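Glycoside hydrolase, family 11\:clostridium cellulosome enzyme, dockerin type i\:polysaccharide (Clostridium thermocellum, PDB 2C71) is a metal-dependent acetyl xylan esterase of carbohydrate esterase family 4, which probably removes acetyl groups from xylan during plant cell-wall breakdown. Local coordinates at residues L9-G14 / V32-M37; N63-Y68 / R102-E107. All coordinates share one frame; numbering follows the deposited sequence.

Contact 1: residues L9-G14 / V32-M37; sequences LTFDDG and VKATFM. With MG (magnesium ion), chain B.
The carbonyl oxygen of Leu9 is gripped from two directions: Thr35 N donates to Leu9 O in the carbonyl plane at 3.1 Å, and a water that also accepts from Thr35 OG1 donates to the same oxygen; Leu185 N is hydrogen-bonded to that hydroxyl. Farther along, the two parallel strands exchange Phe11 N to Thr35 O and Met37 N to Phe11 O, the latter 2.8 Å long. The ladder runs past the paired residues into the metal loop, where Asp13 N reaches Met37 O at 3.3 Å. A second water accepts from Leu9 N and donates to Lys33 O. On one face of the sheet Phe11 and Phe36 point the same way, their rings 24° from parallel but slid so far apart that they barely overlap; Phe36 CE2 comes 3.8 Å from Phe11 CD2. Ala34 CB meets the edge of the Phe11 ring at CE2. Thr10, Thr35, Asp12 and Met37 occupy the other face. There Asp12 OD1 lies close to Met37 CB and forms a salt bridge with Arg102 NH1. Asp13 CB points away from 32-37, and a chi1 of -77° swings the carboxylate to the magnesium ion, which OD1 binds at 2.1 Å; OD2 accepts from a metal-bound water. Another such water donates to Asp12 OD2, a second-shell link. This is the first beta-alpha-beta unit of the NodB-type fold: helix 17-30 connects the strands and packs on Phe11 and Phe36, strand 151-155 flanks strand 6-12, and helix 164-177 touches Leu9, Phe11 and Val32.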
ATOM      1  N   LEU A   9      -3.049  -3.100  -6.514  0.50  6.22           N
ATOM      2  CA  LEU A   9      -2.852  -3.967  -5.410  0.50  6.14           C
ATOM      3  C   LEU A   9      -1.851  -3.260  -4.459  0.50  5.74           C
ATOM      4  O   LEU A   9      -0.750  -2.886  -4.909  0.50  5.47           O
ATOM      5  CB  LEU A   9      -2.347  -5.271  -6.029  0.50  6.51           C
ATOM      6  CG  LEU A   9      -2.084  -6.412  -5.072  0.50  6.97           C
ATOM      7  CD1 LEU A   9      -3.350  -6.891  -4.394  0.50  8.51           C
ATOM      8  CD2 LEU A   9      -1.372  -7.545  -5.839  0.50  8.20           C
ATOM      9  N   THR A  10      -2.213  -3.046  -3.178  1.00  5.56           N
ATOM     10  CA  THR A  10      -1.390  -2.299  -2.248  1.00  5.71           C
ATOM     11  C   THR A  10      -1.261  -3.071  -0.927  1.00  4.98           C
ATOM     12  O   THR A  10      -2.157  -3.846  -0.563  1.00  6.06           O
ATOM     13  CB  THR A  10      -1.924  -0.876  -1.995  1.00  6.29           C
ATOM     14  OG1 THR A  10      -3.055  -0.912  -1.149  1.00  7.10           O
ATOM     15  CG2 THR A  10      -2.245  -0.125  -3.297  1.00  8.77           C
ATOM     16  N   PHE A  11      -0.117  -2.881  -0.259  1.00  4.78           N
ATOM     17  CA  PHE A  11       0.236  -3.682   0.911  1.00  4.61           C
ATOM     18  C   PHE A  11       0.759  -2.786   2.013  1.00  5.06           C
ATOM     19  O   PHE A  11       1.729  -2.066   1.823  1.00  6.27           O
ATOM     20  CB  PHE A  11       1.327  -4.683   0.555  1.00  5.20           C
ATOM     21  CG  PHE A  11       0.900  -5.693  -0.464  1.00  5.00           C
ATOM     22  CD1 PHE A  11       0.188  -6.826  -0.068  1.00  5.29           C
ATOM     23  CD2 PHE A  11       1.185  -5.532  -1.822  1.00  5.08           C
ATOM     24  CE1 PHE A  11      -0.267  -7.748  -1.011  1.00  5.90           C
ATOM     25  CE2 PHE A  11       0.736  -6.453  -2.747  1.00  5.65           C
ATOM     26  CZ  PHE A  11       0.014  -7.533  -2.333  1.00  5.67           C
ATOM     27  N   ASP A  12       0.128  -2.854   3.183  1.00  5.13           N
ATOM     28  CA  ASP A  12       0.551  -2.061   4.334  1.00  5.36           C
ATOM     29  C   ASP A  12       1.505  -2.828   5.252  1.00  4.83           C
ATOM     30  O   ASP A  12       1.523  -4.060   5.252  1.00  5.65           O
ATOM     31  CB  ASP A  12      -0.664  -1.580   5.130  1.00  5.88           C
ATOM     32  CG  ASP A  12      -1.388  -0.434   4.451  1.00  7.55           C
ATOM     33  OD1 ASP A  12      -0.855   0.103   3.457  1.00  9.42           O
ATOM     34  OD2 ASP A  12      -2.490  -0.070   4.914  1.00  8.45           O
ATOM     35  N   ASP A  13       2.150  -2.091   6.151  1.00  5.04           N
ATOM     36  CA  ASP A  13       2.639  -2.465   7.493  1.00  4.82           C
ATOM     37  C   ASP A  13       4.062  -3.019   7.528  1.00  5.26           C
ATOM     38  O   ASP A  13       4.597  -3.278   8.619  1.00  6.83           O
ATOM     39  CB  ASP A  13       1.735  -3.425   8.285  1.00  5.40           C
ATOM     40  CG  ASP A  13       0.492  -2.756   8.903  1.00  6.18           C
ATOM     41  OD1 ASP A  13       0.171  -1.580   8.600  1.00  6.19           O
ATOM     42  OD2 ASP A  13      -0.173  -3.463   9.712  1.00  8.52           O
ATOM     43  N   GLY A  14       4.682  -3.179   6.351  1.00  5.28           N
ATOM     44  CA  GLY A  14       6.049  -3.638   6.260  1.00  5.67           C
ATOM     45  C   GLY A  14       7.052  -2.495   6.153  1.00  4.97           C
ATOM     46  O   GLY A  14       6.723  -1.343   6.418  1.00  5.54           O
ATOM     47  N   VAL A  32       3.608  -9.123 -11.668  1.00  7.15           N
ATOM     48  CA  VAL A  32       2.646  -8.091 -11.303  1.00  8.09           C
ATOM     49  C   VAL A  32       3.305  -6.985 -10.487  1.00  7.45           C
ATOM     50  O   VAL A  32       4.101  -7.253  -9.587  1.00  8.16           O
ATOM     51  CB  VAL A  32       1.467  -8.676 -10.503  1.00  9.75           C
ATOM     52  CG1 VAL A  32       0.752  -7.576  -9.732  1.00 11.59           C
ATOM     53  CG2 VAL A  32       0.503  -9.400 -11.430  1.00 12.24           C
ATOM     54  N   LYS A  33       2.966  -5.740 -10.807  1.00  6.92           N
ATOM     55  CA  LYS A  33       3.448  -4.578 -10.029  1.00  7.18           C
ATOM     56  C   LYS A  33       2.455  -4.202  -8.974  1.00  6.64           C
ATOM     57  O   LYS A  33       1.258  -4.289  -9.202  1.00 10.03           O
ATOM     58  CB  LYS A  33       3.688  -3.373 -10.973  1.00  9.22           C
ATOM     59  CG  LYS A  33       4.815  -3.674 -12.028  1.00 11.28           C
ATOM     60  CD  LYS A  33       5.080  -2.524 -12.948  1.00 15.24           C
ATOM     61  CE  LYS A  33       6.132  -2.936 -14.061  1.00 17.81           C
ATOM     62  NZ  LYS A  33       5.785  -4.189 -14.878  1.00 20.11           N
ATOM     63  N   ALA A  34       2.949  -3.698  -7.854  1.00  5.63           N
ATOM     64  CA  ALA A  34       2.111  -3.323  -6.701  1.00  5.31           C
ATOM     65  C   ALA A  34       2.736  -2.121  -6.012  1.00  4.36           C
ATOM     66  O   ALA A  34       3.780  -1.610  -6.410  1.00  5.70           O
ATOM     67  CB  ALA A  34       1.926  -4.493  -5.766  1.00  6.97           C
ATOM     68  N   THR A  35       2.079  -1.682  -4.940  1.00  4.66           N
ATOM     69  CA  THR A  35       2.524  -0.556  -4.129  1.00  4.70           C
ATOM     70  C   THR A  35       2.596  -0.991  -2.667  1.00  4.33           C
ATOM     71  O   THR A  35       1.653  -1.616  -2.175  1.00  6.36           O
ATOM     72  CB  THR A  35       1.601   0.656  -4.270  1.00  5.59           C
ATOM     73  OG1 THR A  35       1.427   0.961  -5.669  1.00  5.98           O
ATOM     74  CG2 THR A  35       2.131   1.884  -3.566  1.00  6.44           C
ATOM     75  N   PHE A  36       3.684  -0.668  -2.002  1.00  4.12           N
ATOM     76  CA  PHE A  36       3.917  -0.992  -0.578  1.00  4.48           C
ATOM     77  C   PHE A  36       3.890   0.295   0.227  1.00  4.08           C
ATOM     78  O   PHE A  36       4.687   1.196  -0.038  1.00  5.04           O
ATOM     79  CB  PHE A  36       5.252  -1.714  -0.405  1.00  4.33           C
ATOM     80  CG  PHE A  36       5.271  -3.067  -1.040  1.00  4.50           C
ATOM     81  CD1 PHE A  36       5.539  -3.240  -2.399  1.00  4.99           C
ATOM     82  CD2 PHE A  36       4.945  -4.199  -0.286  1.00  4.99           C
ATOM     83  CE1 PHE A  36       5.462  -4.495  -2.956  1.00  5.65           C
ATOM     84  CE2 PHE A  36       4.890  -5.453  -0.868  1.00  5.94           C
ATOM     85  CZ  PHE A  36       5.162  -5.578  -2.215  1.00  5.70           C
ATOM     86  N   MET A  37       2.993   0.369   1.190  1.00  4.30           N
ATOM     87  CA  MET A  37       2.856   1.525   2.100  1.00  4.61           C
ATOM     88  C   MET A  37       3.609   1.138   3.368  1.00  4.07           C
ATOM     89  O   MET A  37       3.147   0.294   4.152  1.00  5.25           O
ATOM     90  CB  MET A  37       1.380   1.855   2.369  1.00  5.06           C
ATOM     91  CG  MET A  37       0.548   2.005   1.122  1.00  5.74           C
ATOM     92  SD  MET A  37       1.077   3.213  -0.109  1.00  7.05           S
ATOM     93  CE  MET A  37       0.547   4.721   0.729  1.00  8.13           C
TER
HETATM   94 MG    MG B1692      -1.488  -0.370   9.072  1.00  5.76          MG
HETATM   95  O   HOH W   1      -0.518  -0.693  -6.696  1.00  6.12           O
HETATM   96  O   HOH W   2      -1.300  -3.608  -8.670  1.00  6.64           O
HETATM   97  O   HOH W   3      -2.696  -1.190   7.645  1.00  7.17           O
HETATM   98  O   HOH W   4      -2.148  -1.838  10.392  1.00  8.27           O
HETATM   99  O   HOH W   5      -0.661   0.569  10.688  1.00  7.76           O
HETATM  100  O   HOH W   6      -3.296   0.815   9.431  1.00  8.25           O

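Contact 2: residues N63-Y68 / R102-E107; sequences NHSWSY and RPPNLE. With MG (magnesium ion), chain B.
His64 uses both ring nitrogens: ND1 donates to Arg102 O at 2.8 Å, and NE2 binds the magnesium ion at 2.2 Å. The acceptor lies almost in the imidazole plane, so the histidine end of the bond is well directed, yet ND1 stands 41° out of the Arg102 carbonyl plane. With CG anti to the backbone N (chi1 -165°), the ring is carried in beside the 102-107 loop, where Arg102 CG lies 3.9 Å from CE1. Arg102 also donates, through its own N, to Asn63 O at 3.0 Å, a nearly straight bond. Asn63 OD1 takes the amide hydrogen of Ser65 in an Asx turn, and Asn63 ND2 is hydrogen-bonded to Asn87 OD1 and Ile83 O. Ser65 OG accepts from Ser67 N, closing an ST turn, while Pro104 CG packs against that hydroxyl at 3.5 Å. Arg102 leads its guanidinium away, at 77° to the imidazole plane: NH1 to the Asp12 bridge, NH2 to Thr10 OG1 and NE weakly to Val121 O. Beside His64 in the coordination shell, and opposite Asp13 OD1, a water accepts from Asn105 N at 2.9 Å. Held at ND1 and at the metal, the imidazole has little freedom to rotate. The donor role of ND1 leaves the NE2 lone pair for magnesium, and the backbone acceptor probably makes the ring a stronger electron donor to the metal.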
ATOM      1  N   ASN A  63       3.914   5.981   1.898  1.00  4.73           N
ATOM      2  CA  ASN A  63       4.194   6.295   3.298  1.00  4.52           C
ATOM      3  C   ASN A  63       3.020   5.842   4.179  1.00  4.57           C
ATOM      4  O   ASN A  63       1.882   6.274   3.933  1.00  5.37           O
ATOM      5  CB  ASN A  63       4.411   7.815   3.377  1.00  5.14           C
ATOM      6  CG  ASN A  63       4.927   8.333   4.674  1.00  5.16           C
ATOM      7  OD1 ASN A  63       4.464   7.955   5.763  1.00  6.36           O
ATOM      8  ND2 ASN A  63       5.882   9.271   4.612  1.00  6.14           N
ATOM      9  N   HIS A  64       3.281   4.978   5.184  1.00  4.58           N
ATOM     10  CA  HIS A  64       2.242   4.573   6.144  1.00  4.51           C
ATOM     11  C   HIS A  64       2.637   5.082   7.555  1.00  5.00           C
ATOM     12  O   HIS A  64       2.261   4.461   8.571  1.00  5.27           O
ATOM     13  CB  HIS A  64       2.122   3.036   6.126  1.00  4.85           C
ATOM     14  CG  HIS A  64       0.881   2.465   6.769  1.00  4.87           C
ATOM     15  ND1 HIS A  64      -0.363   3.068   6.709  1.00  5.75           N
ATOM     16  CD2 HIS A  64       0.689   1.276   7.408  1.00  5.08           C
ATOM     17  CE1 HIS A  64      -1.252   2.301   7.341  1.00  5.59           C
ATOM     18  NE2 HIS A  64      -0.641   1.204   7.759  1.00  5.44           N
ATOM     19  N   SER A  65       3.374   6.201   7.599  1.00  4.84           N
ATOM     20  CA  SER A  65       3.803   6.836   8.852  1.00  5.01           C
ATOM     21  C   SER A  65       4.998   6.156   9.503  1.00  4.76           C
ATOM     22  O   SER A  65       5.404   5.063   9.071  1.00  5.06           O
ATOM     23  CB  SER A  65       2.664   6.983   9.873  1.00  6.53           C
ATOM     24  OG  SER A  65       2.657   5.932  10.846  1.00  6.26           O
ATOM     25  N   TRP A  66       5.540   6.803  10.544  1.00  4.81           N
ATOM     26  CA  TRP A  66       6.696   6.250  11.243  1.00  5.00           C
ATOM     27  C   TRP A  66       6.356   4.988  12.037  1.00  5.17           C
ATOM     28  O   TRP A  66       7.248   4.149  12.263  1.00  5.45           O
ATOM     29  CB  TRP A  66       7.316   7.315  12.163  1.00  6.03           C
ATOM     30  CG  TRP A  66       8.568   6.866  12.828  1.00  6.10           C
ATOM     31  CD1 TRP A  66       8.718   6.504  14.133  1.00  7.60           C
ATOM     32  CD2 TRP A  66       9.847   6.721  12.221  1.00  6.38           C
ATOM     33  NE1 TRP A  66      10.027   6.132  14.374  1.00  9.16           N
ATOM     34  CE2 TRP A  66      10.736   6.252  13.208  1.00  8.41           C
ATOM     35  CE3 TRP A  66      10.326   6.939  10.932  1.00  7.29           C
ATOM     36  CZ2 TRP A  66      12.089   5.985  12.924  1.00 10.24           C
ATOM     37  CZ3 TRP A  66      11.657   6.668  10.658  1.00  9.08           C
ATOM     38  CH2 TRP A  66      12.519   6.206  11.648  1.00 10.47           C
ATOM     39  N   SER A  67       5.110   4.887  12.510  1.00  5.54           N
ATOM     40  CA  SER A  67       4.752   3.818  13.436  1.00  5.71           C
ATOM     41  C   SER A  67       3.325   3.343  13.152  1.00  5.65           C
ATOM     42  O   SER A  67       2.835   3.415  12.006  1.00  6.38           O
ATOM     43  CB  SER A  67       4.995   4.249  14.874  1.00  6.82           C
ATOM     44  OG  SER A  67       4.907   3.159  15.798  1.00  8.97           O
ATOM     45  N   TYR A  68       2.668   2.835  14.201  1.00  5.85           N
ATOM     46  CA  TYR A  68       1.391   2.138  14.083  1.00  5.94           C
ATOM     47  C   TYR A  68       0.270   2.850  14.867  1.00  6.70           C
ATOM     48  O   TYR A  68      -0.803   2.283  15.089  1.00  8.67           O
ATOM     49  CB  TYR A  68       1.525   0.664  14.539  1.00  7.14           C
ATOM     50  CG  TYR A  68       2.470  -0.125  13.665  1.00  7.03           C
ATOM     51  CD1 TYR A  68       2.045  -0.631  12.421  1.00  7.82           C
ATOM     52  CD2 TYR A  68       3.814  -0.280  13.980  1.00  8.78           C
ATOM     53  CE1 TYR A  68       2.882  -1.355  11.578  1.00  8.32           C
ATOM     54  CE2 TYR A  68       4.685  -1.044  13.100  1.00  8.49           C
ATOM     55  CZ  TYR A  68       4.155  -1.502  11.916  1.00  7.99           C
ATOM     56  OH  TYR A  68       5.067  -2.207  11.114  1.00 10.09           O
ATOM     57  N   ARG A 102      -0.995   6.524   3.283  1.00  5.21           N
ATOM     58  CA  ARG A 102      -2.128   5.798   3.799  0.50  5.88           C
ATOM     59  C   ARG A 102      -2.201   6.032   5.285  1.00  5.32           C
ATOM     60  O   ARG A 102      -1.292   5.614   6.036  1.00  5.85           O
ATOM     61  CB  ARG A 102      -2.038   4.297   3.587  0.50  6.28           C
ATOM     62  CG  ARG A 102      -3.259   3.602   4.199  0.50  7.17           C
ATOM     63  CD  ARG A 102      -3.544   2.290   3.620  0.50  9.26           C
ATOM     64  NE  ARG A 102      -3.949   2.350   2.231  0.50 11.49           N
ATOM     65  CZ  ARG A 102      -3.605   1.488   1.270  0.50  8.45           C
ATOM     66  NH1 ARG A 102      -2.765   0.485   1.502  0.50  9.65           N
ATOM     67  NH2 ARG A 102      -4.056   1.663   0.039  0.50  9.58           N
ATOM     68  N   PRO A 103      -3.234   6.724   5.776  1.00  6.53           N
ATOM     69  CA  PRO A 103      -3.315   7.013   7.214  1.00  6.96           C
ATOM     70  C   PRO A 103      -3.372   5.721   8.011  1.00  7.01           C
ATOM     71  O   PRO A 103      -4.139   4.793   7.681  1.00  7.69           O
ATOM     72  CB  PRO A 103      -4.618   7.820   7.378  1.00  8.24           C
ATOM     73  CG  PRO A 103      -4.950   8.268   6.065  1.00 10.71           C
ATOM     74  CD  PRO A 103      -4.331   7.337   5.032  1.00  7.37           C
ATOM     75  N   PRO A 104      -2.616   5.660   9.118  1.00  6.96           N
ATOM     76  CA  PRO A 104      -2.787   4.539  10.076  1.00  7.24           C
ATOM     77  C   PRO A 104      -4.240   4.412  10.453  1.00  7.57           C
ATOM     78  O   PRO A 104      -4.917   5.396  10.821  1.00  8.18           O
ATOM     79  CB  PRO A 104      -1.896   4.953  11.246  1.00  8.25           C
ATOM     80  CG  PRO A 104      -0.802   5.736  10.572  1.00  7.34           C
ATOM     81  CD  PRO A 104      -1.536   6.557   9.527  1.00  7.51           C
ATOM     82  N   ASN A 105      -4.749   3.186  10.413  1.00  7.92           N
ATOM     83  CA  ASN A 105      -6.133   2.867  10.749  1.00  9.16           C
ATOM     84  C   ASN A 105      -7.162   3.551   9.851  1.00  8.92           C
ATOM     85  O   ASN A 105      -8.349   3.519  10.172  1.00 10.30           O
ATOM     86  CB  ASN A 105      -6.468   3.199  12.204  1.00 10.25           C
ATOM     87  CG  ASN A 105      -5.560   2.539  13.208  1.00 11.96           C
ATOM     88  OD1 ASN A 105      -5.351   3.055  14.310  1.00 15.52           O
ATOM     89  ND2 ASN A 105      -4.996   1.424  12.868  1.00 15.87           N
ATOM     90  N   LEU A 106      -6.753   4.134   8.745  1.00  8.30           N
ATOM     91  CA  LEU A 106      -7.628   4.887   7.854  1.00  8.75           C
ATOM     92  C   LEU A 106      -8.269   6.069   8.568  1.00  9.70           C
ATOM     93  O   LEU A 106      -9.237   6.627   8.055  1.00 13.01           O
ATOM     94  CB  LEU A 106      -8.658   4.049   7.118  1.00 10.71           C
ATOM     95  CG  LEU A 106      -8.053   2.926   6.268  1.00 11.70           C
ATOM     96  CD1 LEU A 106      -9.108   2.161   5.552  1.00 16.55           C
ATOM     97  CD2 LEU A 106      -7.036   3.476   5.239  1.00 13.20           C
ATOM     98  N   GLU A 107      -7.687   6.548   9.672  1.00  8.94           N
ATOM     99  CA  GLU A 107      -8.262   7.636  10.449  1.00  9.71           C
ATOM    100  C   GLU A 107      -7.725   8.986  10.001  1.00  9.17           C
ATOM    101  O   GLU A 107      -6.508   9.188   9.990  1.00  9.23           O
ATOM    102  CB  GLU A 107      -7.980   7.442  11.931  1.00 10.28           C
ATOM    103  CG  GLU A 107      -8.812   6.318  12.515  1.00 13.68           C
ATOM    104  CD  GLU A 107      -8.330   5.674  13.818  1.00 16.83           C
ATOM    105  OE1 GLU A 107      -7.222   5.959  14.309  1.00 19.78           O
ATOM    106  OE2 GLU A 107      -9.093   4.800  14.340  1.00 22.82           O
TER
HETATM  107 MG    MG B1692      -1.488  -0.370   9.072  1.00  5.76          MG
HETATM  108  O   HOH W   6      -3.296   0.815   9.431  1.00  8.25           O
HETATM  109  O   HOH W   3      -2.696  -1.190   7.645  1.00  7.17           O
HETATM  110  O   HOH W   5      -0.661   0.569  10.688  1.00  7.76           O
HETATM  111  O   HOH W   4      -2.148  -1.838  10.392  1.00  8.27           O

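In the fold
Both contacts are buried, but contact 1 lies about 4 Å from the centre of the chain and contact 2 about 10 Å, each measured centre to centre. Contact 1 is regular parallel sheet with an aromatic face, whereas contact 2 joins two loops through a few directed polar bonds, without regular ladder or apolar core. Each supplies one protein ligand to the same magnesium ion, Asp13 from 9-14 and His64 from 63-68, and four waters complete the six-coordinate shell. They also meet directly: besides the Arg102-Asp12 bridge, Tyr68 OH probably hydrogen-bonds Asp13 O, tying the loops to the C-terminal ends of the strands, beside the metal.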